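Local coordinates for protein esterase D (Cellvibrio japonicus, PDB 2W87) that binds glucuronic acid-containing sugars of plant cell walls through a carbohydrate-binding module whose bound calcium contacts the sugar, part of an enzyme that probably removes feruloyl esters from arabinoxylan, at residues H22-N32 and G119-S127; L2-C12 and A40-T48. All blocks are in the same frame, centred on the assembly; numbering follows the deposited sequence.

How the contacts relate
Both contacts are largely buried and lie in one beta-sandwich, their centres about 13 Å apart. Contact 1 joins a metal-binding loop and strand 30-33 to strand 122-129, and reaches the sugar site at one end of the module. Contact 2 links strands 2-5 and 11-14 to strand 40-47, and packs apolar side chains between the sheets round W43, with C12, V42 and A44 on the other face of strand 40-47. They meet where strand 2-5 runs beside strand 122-129, and L4 N approaches L126 O at 2.8 Å, a probable hydrogen bond. One calcium draws ligands from both: T26, G29 and D124 from contact 1, Q5 and E6 from contact 2. Carboxylate, amide and metal chemistry dominates contact 1; aromatic and aliphatic packing dominates contact 2.

Contact 1: H22-N32 and G119-S127; sequences HTGFTGSGFAN and GLPNIDSLS. With CA (calcium ion), chain D; CA (calcium ion), chain C; GCU (alpha-D-glucopyranuronic acid), chain E.
D124 meets T26 with both carboxylate oxygens where a calcium-binding loop of this family 35 carbohydrate-binding module, a beta-sandwich, lies against strand 122-129. D124 CG stands opposite the backbone N (chi1 179°), which lays the carboxylate across the T26 side chain. T26 N reaches D124 OD1 at 2.9 Å in a nearly straight bond (173°), and T26 OG1 donates to D124 OD2 at 2.8 Å; both donors approach on the syn side, tilted out of the carboxylate plane. D124 OD1 also binds calcium at 2.4 Å, alongside the carbonyl oxygens of T26, G29 and D124, with Q5 and E6 completing the shell. A salt bridge from R58 to D124 OD2 further restrains the carboxylate's rotation.

Next along the strands, A31 and I123 form a single antiparallel hydrogen-bonded pair, A31 N to I123 O 2.8 Å and I123 N to A31 O 2.9 Å. F30 leans on N122, ring CD1 3.6 Å from N122 CB, with ring and amide planes 27° apart. N122 runs alongside N32 toward the glucuronic acid. D19 holds N32 ND2, while N32 OD1 binds the second calcium at 2.3 Å. At the sugar's other side, H22 NE2 is hydrogen-bonded to glucuronic acid O2, 2.8 Å away.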
loop_
_atom_site.group_PDB
_atom_site.type_symbol
_atom_site.label_atom_id
_atom_site.label_comp_id
_atom_site.label_asym_id
_atom_site.label_seq_id
_atom_site.Cartn_x
_atom_site.Cartn_y
_atom_site.Cartn_z
ATOM N N HIS A 22 1.940 14.894 -9.746
ATOM C CA HIS A 22 0.544 14.825 -10.166
ATOM C C HIS A 22 -0.292 15.273 -8.981
ATOM O O HIS A 22 -0.064 14.820 -7.874
ATOM C CB HIS A 22 0.135 13.390 -10.515
ATOM C CG HIS A 22 0.908 12.787 -11.642
ATOM N ND1 HIS A 22 0.883 13.304 -12.919
ATOM C CD2 HIS A 22 1.685 11.679 -11.695
ATOM C CE1 HIS A 22 1.630 12.549 -13.707
ATOM N NE2 HIS A 22 2.137 11.562 -12.984
ATOM N N THR A 23 -1.284 16.125 -9.211
ATOM C CA THR A 23 -2.084 16.625 -8.110
ATOM C C THR A 23 -2.986 15.554 -7.511
ATOM O O THR A 23 -3.249 14.535 -8.130
ATOM C CB THR A 23 -2.937 17.823 -8.575
ATOM O OG1 THR A 23 -3.754 17.431 -9.682
ATOM C CG2 THR A 23 -2.021 19.007 -8.990
ATOM N N GLY A 24 -3.417 15.789 -6.279
ATOM C CA GLY A 24 -4.534 15.068 -5.671
ATOM C C GLY A 24 -4.146 14.102 -4.561
ATOM O O GLY A 24 -5.017 13.527 -3.928
ATOM N N PHE A 25 -2.837 13.940 -4.336
ATOM C CA PHE A 25 -2.320 13.088 -3.270
ATOM C C PHE A 25 -2.501 13.821 -1.939
ATOM O O PHE A 25 -2.862 15.009 -1.909
ATOM C CB PHE A 25 -0.840 12.801 -3.469
ATOM C CG PHE A 25 0.003 14.048 -3.583
ATOM C CD1 PHE A 25 0.445 14.700 -2.452
ATOM C CD2 PHE A 25 0.327 14.560 -4.817
ATOM C CE1 PHE A 25 1.184 15.867 -2.548
ATOM C CE2 PHE A 25 1.070 15.695 -4.921
ATOM C CZ PHE A 25 1.510 16.344 -3.755
ATOM N N THR A 26 -2.221 13.114 -0.847
ATOM C CA THR A 26 -2.266 13.651 0.493
ATOM C C THR A 26 -0.877 13.418 1.103
ATOM O O THR A 26 -0.090 12.658 0.561
ATOM C CB THR A 26 -3.394 13.018 1.327
ATOM O OG1 THR A 26 -3.267 11.598 1.364
ATOM C CG2 THR A 26 -4.760 13.370 0.736
ATOM N N GLY A 27 -0.541 14.100 2.192
ATOM C CA GLY A 27 0.837 14.057 2.670
ATOM C C GLY A 27 1.777 14.765 1.715
ATOM O O GLY A 27 1.356 15.654 0.992
ATOM N N SER A 28 3.058 14.387 1.704
ATOM C CA SER A 28 4.032 15.065 0.883
ATOM C C SER A 28 4.147 14.491 -0.541
ATOM O O SER A 28 4.889 15.021 -1.383
ATOM C CB SER A 28 5.394 15.068 1.565
ATOM O OG SER A 28 5.805 13.743 1.873
ATOM N N GLY A 29 3.405 13.425 -0.837
ATOM C CA GLY A 29 3.460 12.847 -2.176
ATOM C C GLY A 29 2.798 11.479 -2.295
ATOM O O GLY A 29 1.798 11.192 -1.644
ATOM N N PHE A 30 3.383 10.649 -3.144
ATOM C CA PHE A 30 2.887 9.307 -3.394
ATOM C C PHE A 30 4.048 8.419 -3.797
ATOM O O PHE A 30 5.081 8.906 -4.255
ATOM C CB PHE A 30 1.817 9.325 -4.480
ATOM C CG PHE A 30 2.228 10.025 -5.752
ATOM C CD1 PHE A 30 2.938 9.362 -6.735
ATOM C CD2 PHE A 30 1.887 11.350 -5.970
ATOM C CE1 PHE A 30 3.297 10.003 -7.899
ATOM C CE2 PHE A 30 2.233 11.991 -7.130
ATOM C CZ PHE A 30 2.938 11.323 -8.101
ATOM N N ALA A 31 3.911 7.127 -3.556
ATOM C CA ALA A 31 4.952 6.170 -3.926
ATOM C C ALA A 31 4.737 5.773 -5.390
ATOM O O ALA A 31 3.646 5.323 -5.787
ATOM C CB ALA A 31 4.893 4.938 -3.014
ATOM N N ASN A 32 5.797 5.906 -6.182
ATOM C CA ASN A 32 5.789 5.553 -7.594
ATOM C C ASN A 32 6.751 4.390 -7.848
ATOM O O ASN A 32 7.963 4.582 -7.881
ATOM C CB ASN A 32 6.232 6.768 -8.410
ATOM C CG ASN A 32 6.386 6.469 -9.887
ATOM O OD1 ASN A 32 6.105 5.351 -10.347
ATOM N ND2 ASN A 32 6.828 7.485 -10.649
ATOM N N GLY A 119 4.349 -2.507 -13.076
ATOM C CA GLY A 119 4.533 -2.077 -11.703
ATOM C C GLY A 119 3.173 -1.797 -11.087
ATOM O O GLY A 119 2.131 -2.231 -11.599
ATOM N N LEU A 120 3.170 -1.080 -9.971
ATOM C CA LEU A 120 1.930 -0.695 -9.321
ATOM C C LEU A 120 1.363 0.605 -9.867
ATOM O O LEU A 120 2.031 1.334 -10.581
ATOM C CB LEU A 120 2.166 -0.533 -7.811
ATOM C CG LEU A 120 2.416 -1.811 -7.017
ATOM C CD1 LEU A 120 2.768 -1.429 -5.540
ATOM C CD2 LEU A 120 1.206 -2.728 -7.059
ATOM N N PRO A 121 0.110 0.911 -9.501
ATOM C CA PRO A 121 -0.302 2.288 -9.675
ATOM C C PRO A 121 0.523 3.168 -8.732
ATOM O O PRO A 121 1.322 2.645 -7.934
ATOM C CB PRO A 121 -1.758 2.280 -9.219
ATOM C CG PRO A 121 -2.145 0.900 -9.040
ATOM C CD PRO A 121 -0.906 0.106 -8.816
ATOM N N ASN A 122 0.353 4.481 -8.826
ATOM C CA ASN A 122 0.934 5.372 -7.828
ATOM C C ASN A 122 0.125 5.240 -6.544
ATOM O O ASN A 122 -1.108 5.263 -6.589
ATOM C CB ASN A 122 0.909 6.809 -8.346
ATOM C CG ASN A 122 1.913 7.053 -9.473
ATOM O OD1 ASN A 122 2.906 6.322 -9.622
ATOM N ND2 ASN A 122 1.686 8.110 -10.238
ATOM N N ILE A 123 0.799 5.093 -5.404
ATOM C CA ILE A 123 0.127 4.801 -4.128
ATOM C C ILE A 123 0.233 5.994 -3.200
ATOM O O ILE A 123 1.318 6.374 -2.768
ATOM C CB ILE A 123 0.740 3.564 -3.421
ATOM C CG1 ILE A 123 0.781 2.357 -4.379
ATOM C CG2 ILE A 123 0.056 3.310 -2.075
ATOM C CD1 ILE A 123 -0.560 1.874 -4.878
ATOM N N ASP A 124 -0.905 6.573 -2.865
ATOM C CA ASP A 124 -0.905 7.782 -2.032
ATOM C C ASP A 124 -0.722 7.490 -0.564
ATOM O O ASP A 124 0.043 8.172 0.126
ATOM C CB ASP A 124 -2.219 8.531 -2.216
ATOM C CG ASP A 124 -2.313 9.778 -1.378
ATOM O OD1 ASP A 124 -1.278 10.425 -1.123
ATOM O OD2 ASP A 124 -3.446 10.155 -1.018
ATOM N N SER A 125 -1.457 6.499 -0.090
ATOM C CA SER A 125 -1.501 6.191 1.324
ATOM C C SER A 125 -2.093 4.819 1.606
ATOM O O SER A 125 -2.815 4.259 0.777
ATOM C CB SER A 125 -2.357 7.223 2.008
ATOM O OG SER A 125 -3.700 7.203 1.538
ATOM N N LEU A 126 -1.845 4.352 2.832
ATOM C CA LEU A 126 -2.469 3.161 3.368
ATOM C C LEU A 126 -3.158 3.561 4.669
ATOM O O LEU A 126 -2.525 4.125 5.554
ATOM C CB LEU A 126 -1.426 2.069 3.664
ATOM C CG LEU A 126 -1.966 0.808 4.345
ATOM C CD1 LEU A 126 -2.872 0.034 3.390
ATOM C CD2 LEU A 126 -0.842 -0.064 4.890
ATOM N N SER A 127 -4.452 3.279 4.769
ATOM C CA SER A 127 -5.225 3.526 5.985
ATOM C C SER A 127 -5.556 2.170 6.599
ATOM O O SER A 127 -5.896 1.247 5.884
ATOM C CB SER A 127 -6.507 4.267 5.627
ATOM O OG SER A 127 -7.418 4.191 6.681
HETATM CA CA CA D . 0.654 10.441 0.311
HETATM CA CA CA C . 5.516 3.692 -11.889
HETATM C C1 GCU E . 4.153 8.135 -15.852
HETATM C C2 GCU E . 3.558 8.843 -14.635
HETATM C C3 GCU E . 4.106 8.199 -13.365
HETATM C C4 GCU E . 3.682 6.744 -13.354
HETATM C C5 GCU E . 4.214 6.076 -14.631
HETATM C C6 GCU E . 3.789 4.619 -14.744
HETATM O O1 GCU E . 5.570 8.282 -15.755
HETATM O O2 GCU E . 3.928 10.211 -14.657
HETATM O O3 GCU E . 3.615 8.860 -12.197
HETATM O O4 GCU E . 4.217 6.034 -12.207
HETATM O O5 GCU E . 3.709 6.751 -15.783
HETATM O O6A GCU E . 3.975 3.916 -13.739
HETATM O O6B GCU E . 3.296 4.200 -15.818
HETATM O O HOH W 1 -5.049 9.431 2.018
HETATM O O HOH W 2 3.593 2.662 -6.874
HETATM O O HOH W 3 3.709 3.633 -10.199
HETATM O O HOH W 4 4.512 1.438 -11.813
HETATM O O HOH W 5 7.413 4.656 -13.067
#

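Contact 2: L2-C12 and A40-T48; sequences LLLQEAQAGFC and AVVWAIDAT. With CA (calcium ion), chain D.
F11 and W43 form an antiparallel non-hydrogen-bonded pair, their CA atoms 4.6 Å apart, where strand 11-14 joins strand 40-47 in one sheet of the beta-sandwich. Backbone bonds flank the pair: C12 N to V42 O at 2.8 Å and A44 N to G10 O at 2.9 Å. Strand 2-5 belongs to the facing sheet; its axis passes 9.1 Å from that of strand 40-47, with their directions 145° apart, a separation that leaves room for side chains rather than backbone bonding. The chain passes from one sheet to the other through two successive type II turns, Q5 to Q8 and Q8 to F11. The first carries Q5 and E6, which bind a calcium ion, E6 through both carboxylate oxygens.

Between the sheets the indole of W43 is the central group. F11, its CG trans to the backbone N (chi1 -173°), directs its ring edge at the face of the W43 five-membered ring in an offset edge-to-face pair, centroids 5.4 Å apart and planes at 86°. V41 CG1 packs over a face of the W43 ring near its rim and touches F11 CE1 at 3.6 Å. From strand 2-5, L4 CB approaches W43 CD1 at 3.9 Å, while the L4 and L2 methyls rest on I45. I123 and L126 of strand 122-129 also pack on W43. Away from the indole, C12 SG lies against A44 CB and is disulfide-bonded to C138. The buried indole N-H is satisfied by water: W43 NE1 donates at 2.8 Å to a water lying in the ring plane, which in turn donates to L4 O.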
loop_
_atom_site.group_PDB
_atom_site.type_symbol
_atom_site.label_atom_id
_atom_site.label_comp_id
_atom_site.label_asym_id
_atom_site.label_seq_id
_atom_site.Cartn_x
_atom_site.Cartn_y
_atom_site.Cartn_z
ATOM N N LEU A 2 -5.301 4.427 11.501
ATOM C CA LEU A 2 -3.918 4.742 11.278
ATOM C C LEU A 2 -3.744 5.084 9.793
ATOM O O LEU A 2 -4.038 4.253 8.942
ATOM C CB LEU A 2 -3.088 3.535 11.639
ATOM C CG LEU A 2 -1.583 3.649 11.547
ATOM C CD1 LEU A 2 -1.072 4.716 12.523
ATOM C CD2 LEU A 2 -0.976 2.300 11.844
ATOM N N LEU A 3 -3.288 6.294 9.498
ATOM C CA LEU A 3 -3.106 6.731 8.119
ATOM C C LEU A 3 -1.615 6.876 7.846
ATOM O O LEU A 3 -0.950 7.767 8.383
ATOM C CB LEU A 3 -3.846 8.035 7.847
ATOM C CG LEU A 3 -3.710 8.624 6.436
ATOM C CD1 LEU A 3 -4.134 7.621 5.371
ATOM C CD2 LEU A 3 -4.511 9.930 6.323
ATOM N N LEU A 4 -1.097 5.987 7.014
ATOM C CA LEU A 4 0.333 5.921 6.738
ATOM C C LEU A 4 0.637 6.593 5.417
ATOM O O LEU A 4 0.141 6.201 4.348
ATOM C CB LEU A 4 0.841 4.465 6.743
ATOM C CG LEU A 4 0.535 3.700 8.028
ATOM C CD1 LEU A 4 0.920 2.250 7.869
ATOM C CD2 LEU A 4 1.269 4.348 9.221
ATOM N N GLN A 5 1.459 7.624 5.530
ATOM C CA GLN A 5 1.971 8.402 4.411
ATOM C C GLN A 5 3.475 8.134 4.234
ATOM O O GLN A 5 4.176 7.828 5.187
ATOM C CB GLN A 5 1.787 9.904 4.659
ATOM C CG GLN A 5 0.347 10.361 4.835
ATOM C CD GLN A 5 -0.426 10.454 3.541
ATOM O OE1 GLN A 5 0.104 10.176 2.476
ATOM N NE2 GLN A 5 -1.691 10.889 3.628
ATOM N N GLU A 6 3.951 8.270 2.994
ATOM C CA GLU A 6 5.361 8.443 2.722
ATOM C C GLU A 6 5.977 9.452 3.683
ATOM O O GLU A 6 5.307 10.411 4.109
ATOM C CB GLU A 6 5.566 8.916 1.285
ATOM C CG GLU A 6 4.973 10.305 0.970
ATOM C CD GLU A 6 3.436 10.347 0.898
ATOM O OE1 GLU A 6 2.836 9.298 0.568
ATOM O OE2 GLU A 6 2.804 11.424 1.147
ATOM N N ALA A 7 7.239 9.224 4.034
ATOM C CA ALA A 7 8.005 10.175 4.824
ATOM C C ALA A 7 7.480 10.303 6.240
ATOM O O ALA A 7 7.723 11.332 6.885
ATOM C CB ALA A 7 7.992 11.509 4.161
ATOM N N GLN A 8 6.769 9.284 6.724
ATOM C CA GLN A 8 6.267 9.249 8.104
ATOM C C GLN A 8 6.475 7.842 8.696
ATOM O O GLN A 8 6.695 6.867 7.968
ATOM C CB GLN A 8 4.789 9.690 8.156
ATOM C CG GLN A 8 4.505 11.068 7.509
ATOM C CD GLN A 8 5.119 12.272 8.259
ATOM O OE1 GLN A 8 5.298 12.240 9.479
ATOM N NE2 GLN A 8 5.415 13.353 7.514
ATOM N N ALA A 9 6.441 7.731 10.019
ATOM C CA ALA A 9 6.642 6.456 10.688
ATOM C C ALA A 9 5.651 5.446 10.167
ATOM O O ALA A 9 4.457 5.748 10.024
ATOM C CB ALA A 9 6.512 6.599 12.242
ATOM N N GLY A 10 6.145 4.248 9.886
ATOM C CA GLY A 10 5.303 3.177 9.361
ATOM C C GLY A 10 5.456 3.001 7.859
ATOM O O GLY A 10 5.052 1.984 7.318
ATOM N N PHE A 11 6.036 3.981 7.177
ATOM C CA PHE A 11 6.351 3.816 5.744
ATOM C C PHE A 11 7.771 3.293 5.671
ATOM O O PHE A 11 8.690 3.924 6.206
ATOM C CB PHE A 11 6.217 5.121 4.974
ATOM C CG PHE A 11 6.372 4.950 3.474
ATOM C CD1 PHE A 11 5.260 4.724 2.684
ATOM C CD2 PHE A 11 7.597 4.997 2.880
ATOM C CE1 PHE A 11 5.359 4.583 1.319
ATOM C CE2 PHE A 11 7.721 4.819 1.494
ATOM C CZ PHE A 11 6.597 4.600 0.722
ATOM N N CYS A 12 7.964 2.159 5.015
ATOM C CA CYS A 12 9.262 1.503 5.025
ATOM C C CYS A 12 10.079 1.665 3.751
ATOM O O CYS A 12 11.283 1.885 3.808
ATOM C CB CYS A 12 9.108 0.017 5.358
ATOM S SG CYS A 12 8.511 -0.235 7.009
ATOM N N ALA A 40 7.608 -3.041 -5.243
ATOM C CA ALA A 40 6.775 -2.971 -4.054
ATOM C C ALA A 40 6.743 -1.628 -3.334
ATOM O O ALA A 40 7.634 -0.750 -3.508
ATOM C CB ALA A 40 7.147 -4.087 -3.083
ATOM N N VAL A 41 5.678 -1.478 -2.538
ATOM C CA VAL A 41 5.594 -0.458 -1.503
ATOM C C VAL A 41 5.448 -1.227 -0.222
ATOM O O VAL A 41 4.685 -2.216 -0.169
ATOM C CB VAL A 41 4.413 0.533 -1.702
ATOM C CG1 VAL A 41 4.448 1.634 -0.616
ATOM C CG2 VAL A 41 4.484 1.140 -3.092
ATOM N N VAL A 42 6.169 -0.801 0.815
ATOM C CA VAL A 42 6.201 -1.539 2.082
ATOM C C VAL A 42 5.923 -0.622 3.276
ATOM O O VAL A 42 6.495 0.477 3.385
ATOM C CB VAL A 42 7.551 -2.282 2.306
ATOM C CG1 VAL A 42 7.514 -3.146 3.567
ATOM C CG2 VAL A 42 7.928 -3.128 1.095
ATOM N N TRP A 43 5.021 -1.093 4.142
ATOM C CA TRP A 43 4.664 -0.443 5.396
ATOM C C TRP A 43 4.861 -1.403 6.541
ATOM O O TRP A 43 4.957 -2.616 6.354
ATOM C CB TRP A 43 3.192 -0.020 5.414
ATOM C CG TRP A 43 2.758 0.855 4.284
ATOM C CD1 TRP A 43 2.782 2.187 4.253
ATOM C CD2 TRP A 43 2.219 0.421 3.032
ATOM N NE1 TRP A 43 2.302 2.651 3.047
ATOM C CE2 TRP A 43 1.935 1.577 2.280
ATOM C CE3 TRP A 43 1.938 -0.831 2.480
ATOM C CZ2 TRP A 43 1.381 1.520 1.015
ATOM C CZ3 TRP A 43 1.376 -0.881 1.218
ATOM C CH2 TRP A 43 1.119 0.278 0.498
ATOM N N ALA A 44 4.841 -0.858 7.750
ATOM C CA ALA A 44 4.959 -1.669 8.958
ATOM C C ALA A 44 3.927 -1.199 9.973
ATOM O O ALA A 44 3.855 -0.008 10.282
ATOM C CB ALA A 44 6.332 -1.567 9.557
ATOM N N ILE A 45 3.162 -2.146 10.505
ATOM C CA ILE A 45 2.090 -1.847 11.458
ATOM C C ILE A 45 2.277 -2.703 12.696
ATOM O O ILE A 45 2.457 -3.905 12.580
ATOM C CB ILE A 45 0.722 -2.216 10.851
ATOM C CG1 ILE A 45 0.493 -1.487 9.509
ATOM C CG2 ILE A 45 -0.367 -1.885 11.813
ATOM C CD1 ILE A 45 -0.456 -2.288 8.585
ATOM N N ASP A 46 2.236 -2.081 13.877
ATOM C CA ASP A 46 2.263 -2.814 15.123
ATOM C C ASP A 46 0.823 -2.935 15.601
ATOM O O ASP A 46 0.119 -1.934 15.665
ATOM C CB ASP A 46 3.112 -2.105 16.170
ATOM C CG ASP A 46 3.178 -2.893 17.474
ATOM O OD1 ASP A 46 4.110 -3.727 17.608
ATOM O OD2 ASP A 46 2.269 -2.717 18.327
ATOM N N ALA A 47 0.397 -4.154 15.915
ATOM C CA ALA A 47 -0.965 -4.429 16.380
ATOM C C ALA A 47 -0.897 -4.976 17.795
ATOM O O ALA A 47 -0.137 -5.888 18.062
ATOM C CB ALA A 47 -1.656 -5.438 15.445
ATOM N N THR A 48 -1.680 -4.423 18.716
ATOM C CA THR A 48 -1.568 -4.878 20.102
ATOM C C THR A 48 -2.189 -6.263 20.260
ATOM O O THR A 48 -1.820 -6.996 21.157
ATOM C CB THR A 48 -2.218 -3.905 21.097
ATOM O OG1 THR A 48 -3.613 -3.827 20.824
ATOM C CG2 THR A 48 -1.591 -2.516 21.006
HETATM CA CA CA D . 0.654 10.441 0.311
HETATM O O HOH W 6 1.860 5.249 2.154
#